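Local coordinates for putative ubiquinone biosynthesis protein (Nostoc punctiforme, PDB 3MSQ) that probably takes part in the biosynthesis of ubiquinone-type quinones, as a member of the Coq4 family, at residues F37-D41 / F105-V109; R69-A73 / M120-T125. All blocks are in the same frame, centred on the assembly; numbering follows the deposited sequence.

Helix 114-133 ties the two contacts together. In contact 2 its residues 120-125 pack directly against the loop 69-73, while in contact 1 the same helix reaches across with Arg123, whose NH2 forms a salt bridge with Asp41 and whose NH1 probably donates to the carbonyl of Lys107. Contact 1, between helix 32-42 and the loop 105-109, lies at the surface and mixes a charged pair with one aromatic ring against aliphatic carbons. Contact 2 is partly buried and apolar across the interface, with the Thr125 hydroxyl bonding back to its own helix. The centres are about 13 Å apart, and the segments alternate along the chain.

Contact 1 of 2, residues F37-D41 / F105-V109; sequences FDFED and FYKKV
The salt bridge between Lys107 and Asp38 is the one charged bond joining residues 37-41 of helix 32-42 to the loop 105-109: Lys107 NZ lies 2.9 Å from Asp38 OD1, and as a hydrogen bond it is weak. Beyond CG the lysine chain is fully extended, chi2 to chi4 all near 180°, which carries the ammonium past the Phe37 side chain to the aspartate; the two charged side chains cross at about a right angle. Asp41 OD2 stands 4.1 Å from the same Lys107 NZ, too far for a salt bridge, though its charge would probably still attract the ammonium. The stronger partners of Asp41 are Lys119 and Arg123 of helix 114-133, both in salt bridges with its OD1.

Outward from these charges, Phe37 and Lys107 run past each other in opposite directions, with Lys107 CB 3.6 Å from Phe37 CD2 and Lys107 CD 3.8 Å from Phe37 CB. At the far end of the ring, Phe37 CZ meets Tyr106 CB at 3.7 Å. Both CB atoms approach the ring obliquely. Arg123 also touches Phe37, and its NH1 probably donates to the Lys107 carbonyl.

In this all-helical Coq4-family chain the loop between helices 88-98 and 114-133 is thus pinned to helix 32-42 partly through Lys107, whose aliphatic stem lies against a phenylalanine and whose ammonium sits near carboxylates that would probably stabilise its charge.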
loop_
_atom_site.group_PDB
_atom_site.type_symbol
_atom_site.label_atom_id
_atom_site.label_comp_id
_atom_site.label_asym_id
_atom_site.label_seq_id
_atom_site.Cartn_x
_atom_site.Cartn_y
_atom_site.Cartn_z
ATOM N N PHE A 37 10.935 14.910 -0.670
ATOM C CA PHE A 37 11.947 14.890 -1.711
ATOM C C PHE A 37 12.036 13.520 -2.373
ATOM O O PHE A 37 12.054 13.467 -3.602
ATOM C CB PHE A 37 13.314 15.340 -1.181
ATOM C CG PHE A 37 13.382 16.766 -0.671
ATOM C CD1 PHE A 37 12.662 17.784 -1.292
ATOM C CD2 PHE A 37 14.196 17.097 0.405
ATOM C CE1 PHE A 37 12.726 19.099 -0.820
ATOM C CE2 PHE A 37 14.280 18.415 0.864
ATOM C CZ PHE A 37 13.548 19.409 0.243
ATOM N N ASP A 38 12.035 12.423 -1.578
ATOM C CA ASP A 38 12.075 11.042 -2.069
ATOM C C ASP A 38 10.868 10.765 -2.955
ATOM O O ASP A 38 11.012 10.097 -3.986
ATOM C CB ASP A 38 12.085 10.027 -0.897
ATOM C CG ASP A 38 13.317 9.991 -0.006
ATOM O OD1 ASP A 38 14.363 10.565 -0.402
ATOM O OD2 ASP A 38 13.243 9.371 1.079
ATOM N N PHE A 39 9.690 11.281 -2.554
ATOM C CA PHE A 39 8.425 11.128 -3.274
ATOM C C PHE A 39 8.469 11.880 -4.608
ATOM O O PHE A 39 8.177 11.295 -5.660
ATOM C CB PHE A 39 7.246 11.606 -2.406
ATOM C CG PHE A 39 5.853 11.445 -2.977
ATOM C CD1 PHE A 39 5.585 10.504 -3.970
ATOM C CD2 PHE A 39 4.797 12.192 -2.483
ATOM C CE1 PHE A 39 4.306 10.366 -4.497
ATOM C CE2 PHE A 39 3.517 12.048 -3.006
ATOM C CZ PHE A 39 3.278 11.135 -4.005
ATOM N N GLU A 40 8.854 13.175 -4.551
ATOM C CA GLU A 40 9.014 14.078 -5.684
ATOM C C GLU A 40 9.857 13.413 -6.759
ATOM O O GLU A 40 9.482 13.435 -7.929
ATOM C CB GLU A 40 9.734 15.335 -5.193
ATOM C CG GLU A 40 8.968 16.624 -5.391
ATOM C CD GLU A 40 9.871 17.834 -5.301
ATOM O OE1 GLU A 40 10.192 18.269 -4.169
ATOM O OE2 GLU A 40 10.298 18.315 -6.375
ATOM N N ASP A 41 10.986 12.806 -6.343
ATOM C CA ASP A 41 11.951 12.086 -7.185
ATOM C C ASP A 41 11.307 10.885 -7.890
ATOM O O ASP A 41 11.572 10.636 -9.071
ATOM C CB ASP A 41 13.172 11.625 -6.345
ATOM C CG ASP A 41 14.089 12.718 -5.794
ATOM O OD1 ASP A 41 13.872 13.917 -6.128
ATOM O OD2 ASP A 41 15.005 12.382 -5.009
ATOM N N PHE A 105 19.589 24.317 2.379
ATOM C CA PHE A 105 18.246 24.323 2.977
ATOM C C PHE A 105 17.314 23.183 2.456
ATOM O O PHE A 105 16.238 22.940 3.033
ATOM C CB PHE A 105 17.563 25.712 2.793
ATOM C CG PHE A 105 17.578 26.606 4.006
ATOM C CD1 PHE A 105 16.822 26.292 5.135
ATOM C CD2 PHE A 105 18.334 27.767 4.020
ATOM C CE1 PHE A 105 16.869 27.099 6.272
ATOM C CE2 PHE A 105 18.371 28.580 5.152
ATOM C CZ PHE A 105 17.645 28.237 6.272
ATOM N N TYR A 106 17.732 22.517 1.346
ATOM C CA TYR A 106 17.000 21.450 0.640
ATOM C C TYR A 106 17.960 20.441 -0.028
ATOM O O TYR A 106 19.185 20.627 0.017
ATOM C CB TYR A 106 16.030 22.069 -0.400
ATOM C CG TYR A 106 16.710 22.896 -1.477
ATOM C CD1 TYR A 106 17.164 22.307 -2.656
ATOM C CD2 TYR A 106 16.888 24.270 -1.325
ATOM C CE1 TYR A 106 17.800 23.057 -3.642
ATOM C CE2 TYR A 106 17.525 25.030 -2.307
ATOM C CZ TYR A 106 17.970 24.419 -3.467
ATOM O OH TYR A 106 18.578 25.159 -4.448
ATOM N N LYS A 107 17.389 19.395 -0.669
ATOM C CA LYS A 107 18.122 18.337 -1.379
ATOM C C LYS A 107 18.497 18.799 -2.797
ATOM O O LYS A 107 17.611 19.004 -3.631
ATOM C CB LYS A 107 17.262 17.051 -1.438
ATOM C CG LYS A 107 18.021 15.731 -1.311
ATOM C CD LYS A 107 17.036 14.568 -1.368
ATOM C CE LYS A 107 17.682 13.216 -1.174
ATOM N NZ LYS A 107 16.689 12.118 -1.325
ATOM N N LYS A 108 19.804 18.983 -3.058
ATOM C CA LYS A 108 20.315 19.417 -4.366
ATOM C C LYS A 108 20.558 18.233 -5.320
ATOM O O LYS A 108 21.072 17.195 -4.911
ATOM C CB LYS A 108 21.567 20.300 -4.231
ATOM C CG LYS A 108 21.269 21.729 -3.816
ATOM C CD LYS A 108 22.498 22.619 -3.971
ATOM C CE LYS A 108 22.172 24.098 -3.935
ATOM N NZ LYS A 108 21.589 24.583 -5.220
ATOM N N VAL A 109 20.170 18.405 -6.589
ATOM C CA VAL A 109 20.251 17.433 -7.690
ATOM C C VAL A 109 20.963 18.113 -8.896
ATOM O O VAL A 109 20.756 19.314 -9.126
ATOM C CB VAL A 109 18.792 16.975 -8.026
ATOM C CG1 VAL A 109 18.611 16.485 -9.465
ATOM C CG2 VAL A 109 18.297 15.945 -7.035
#

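Contact 2 of 2, residues R69-A73 / M120-T125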
loop_
_atom_site.group_PDB
_atom_site.type_symbol
_atom_site.label_atom_id
_atom_site.label_comp_id
_atom_site.label_asym_id
_atom_site.label_seq_id
_atom_site.Cartn_x
_atom_site.Cartn_y
_atom_site.Cartn_z
ATOM N N ARG A 69 17.658 28.149 -17.879
ATOM C CA ARG A 69 17.832 27.204 -16.764
ATOM C C ARG A 69 18.161 28.037 -15.538
ATOM O O ARG A 69 19.121 27.775 -14.810
ATOM C CB ARG A 69 18.855 26.100 -17.044
ATOM C CG ARG A 69 18.467 25.189 -18.200
ATOM C CD ARG A 69 17.561 24.076 -17.746
ATOM N NE ARG A 69 17.349 23.031 -18.749
ATOM C CZ ARG A 69 18.143 21.976 -18.911
ATOM N NH1 ARG A 69 19.250 21.850 -18.189
ATOM N NH2 ARG A 69 17.851 21.053 -19.818
ATOM N N TRP A 70 17.369 29.115 -15.381
ATOM C CA TRP A 70 17.452 30.131 -14.348
ATOM C C TRP A 70 17.242 29.545 -12.977
ATOM O O TRP A 70 16.254 28.835 -12.748
ATOM C CB TRP A 70 16.413 31.251 -14.603
ATOM C CG TRP A 70 16.478 32.360 -13.590
ATOM C CD1 TRP A 70 17.249 33.480 -13.658
ATOM C CD2 TRP A 70 15.826 32.399 -12.307
ATOM N NE1 TRP A 70 17.110 34.225 -12.502
ATOM C CE2 TRP A 70 16.252 33.577 -11.655
ATOM C CE3 TRP A 70 14.922 31.549 -11.641
ATOM C CZ2 TRP A 70 15.806 33.927 -10.383
ATOM C CZ3 TRP A 70 14.487 31.895 -10.377
ATOM C CH2 TRP A 70 14.927 33.072 -9.762
ATOM N N LEU A 71 18.125 29.906 -12.040
ATOM C CA LEU A 71 18.007 29.519 -10.632
ATOM C C LEU A 71 18.395 30.741 -9.811
ATOM O O LEU A 71 19.197 31.530 -10.290
ATOM C CB LEU A 71 18.873 28.298 -10.300
ATOM C CG LEU A 71 18.395 26.952 -10.856
ATOM C CD1 LEU A 71 19.460 25.910 -10.708
ATOM C CD2 LEU A 71 17.087 26.506 -10.214
ATOM N N PRO A 72 17.800 30.982 -8.629
ATOM C CA PRO A 72 18.107 32.213 -7.893
ATOM C C PRO A 72 19.538 32.308 -7.357
ATOM O O PRO A 72 20.131 31.310 -6.948
ATOM C CB PRO A 72 17.057 32.231 -6.782
ATOM C CG PRO A 72 16.710 30.821 -6.583
ATOM C CD PRO A 72 16.792 30.174 -7.915
ATOM N N ALA A 73 20.093 33.538 -7.394
ATOM C CA ALA A 73 21.432 33.871 -6.919
ATOM C C ALA A 73 21.533 33.622 -5.412
ATOM O O ALA A 73 20.521 33.670 -4.718
ATOM C CB ALA A 73 21.753 35.316 -7.246
HETATM N N MSE A 120 14.564 21.621 -9.382
HETATM C CA MSE A 120 15.477 22.582 -8.765
HETATM C C MSE A 120 14.844 23.953 -8.674
HETATM O O MSE A 120 14.848 24.517 -7.584
HETATM C CB MSE A 120 16.850 22.602 -9.445
HETATM C CG MSE A 120 17.650 21.307 -9.205
HETATM SE SE MSE A 120 17.827 20.841 -7.319
HETATM C CE MSE A 120 19.201 22.262 -6.951
ATOM N N LEU A 121 14.190 24.437 -9.754
ATOM C CA LEU A 121 13.503 25.731 -9.709
ATOM C C LEU A 121 12.466 25.775 -8.551
ATOM O O LEU A 121 12.418 26.730 -7.771
ATOM C CB LEU A 121 12.848 26.057 -11.062
ATOM C CG LEU A 121 12.064 27.371 -11.126
ATOM C CD1 LEU A 121 12.965 28.548 -10.971
ATOM C CD2 LEU A 121 11.239 27.475 -12.391
ATOM N N TRP A 122 11.686 24.707 -8.436
ATOM C CA TRP A 122 10.654 24.504 -7.437
ATOM C C TRP A 122 11.241 24.562 -6.011
ATOM O O TRP A 122 10.770 25.350 -5.192
ATOM C CB TRP A 122 9.966 23.147 -7.728
ATOM C CG TRP A 122 9.090 22.615 -6.643
ATOM C CD1 TRP A 122 9.324 21.525 -5.845
ATOM C CD2 TRP A 122 7.821 23.147 -6.248
ATOM N NE1 TRP A 122 8.287 21.366 -4.953
ATOM C CE2 TRP A 122 7.341 22.340 -5.190
ATOM C CE3 TRP A 122 7.034 24.223 -6.699
ATOM C CZ2 TRP A 122 6.103 22.579 -4.577
ATOM C CZ3 TRP A 122 5.821 24.473 -6.077
ATOM C CH2 TRP A 122 5.362 23.655 -5.036
ATOM N N ARG A 123 12.283 23.743 -5.739
ATOM C CA ARG A 123 12.938 23.658 -4.442
ATOM C C ARG A 123 13.628 24.957 -4.032
ATOM O O ARG A 123 13.502 25.366 -2.885
ATOM C CB ARG A 123 13.894 22.471 -4.403
ATOM C CG ARG A 123 13.199 21.115 -4.447
ATOM C CD ARG A 123 14.181 19.947 -4.390
ATOM N NE ARG A 123 13.460 18.683 -4.534
ATOM C CZ ARG A 123 14.018 17.480 -4.610
ATOM N NH1 ARG A 123 15.336 17.346 -4.553
ATOM N NH2 ARG A 123 13.261 16.401 -4.744
ATOM N N SER A 124 14.311 25.632 -4.973
ATOM C CA SER A 124 15.023 26.902 -4.722
ATOM C C SER A 124 14.104 28.049 -4.396
ATOM O O SER A 124 14.515 28.976 -3.689
ATOM C CB SER A 124 15.807 27.341 -5.951
ATOM O OG SER A 124 16.128 26.268 -6.806
ATOM N N THR A 125 12.896 28.045 -4.998
ATOM C CA THR A 125 11.984 29.171 -4.904
ATOM C C THR A 125 10.708 28.974 -4.121
ATOM O O THR A 125 10.214 29.968 -3.599
ATOM C CB THR A 125 11.717 29.779 -6.295
ATOM O OG1 THR A 125 10.963 28.872 -7.092
ATOM C CG2 THR A 125 12.995 30.168 -7.026
#
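Pro72 and Ser124 meet where the loop between helices 60-68 and 77-81 comes down on helix 114-133, with Pro72 CD 3.6 Å from Ser124 CB. The neighbouring corner of the same ring, Pro72 CG, lies 3.8 Å from the methyl CG2 of Thr125, the two side chains crossing at a slant. Thr125 CG2 also sits at the edge of the Trp70 indole, near its plane.

The tightly packed part of the contact takes in this proline and Trp70, which is buried along with Leu121 and Thr125. Leu121 sets CG opposite its backbone N (chi1 178°), and its CD1 then reaches the indole edge, in plane, 3.6 Å from Trp70 CE3. The backbone N of Pro72 lies over one face of that indole, offset toward the rim, and the Trp70 carbonyl accepts a hydrogen bond from Tyr117 of helix 114-133. Thr125 OG1 turns back to its own helix and donates to Leu121 O at 2.7 Å, tilted 35° from the carbonyl plane. Thr125 N reaches that oxygen from the opposite face.

Leu71, partly exposed, lies on the solvent side, where CD2 alone does the touching: Leu71 CD2 is 3.6 Å from Leu121 N and 4.0 Å from CB of selenomethionine Met120.

A glycine in place of Thr125 would remove both the methyl and the hydroxyl, and would probably leave a gap beside Pro72 and the indole edge and cost Leu121 O one of its two donors.

The loop is therefore held to the helix by apolar packing across these two segments, while the threonine gives its hydroxyl to the Leu121 carbonyl of its own helix and its methyl to the loop.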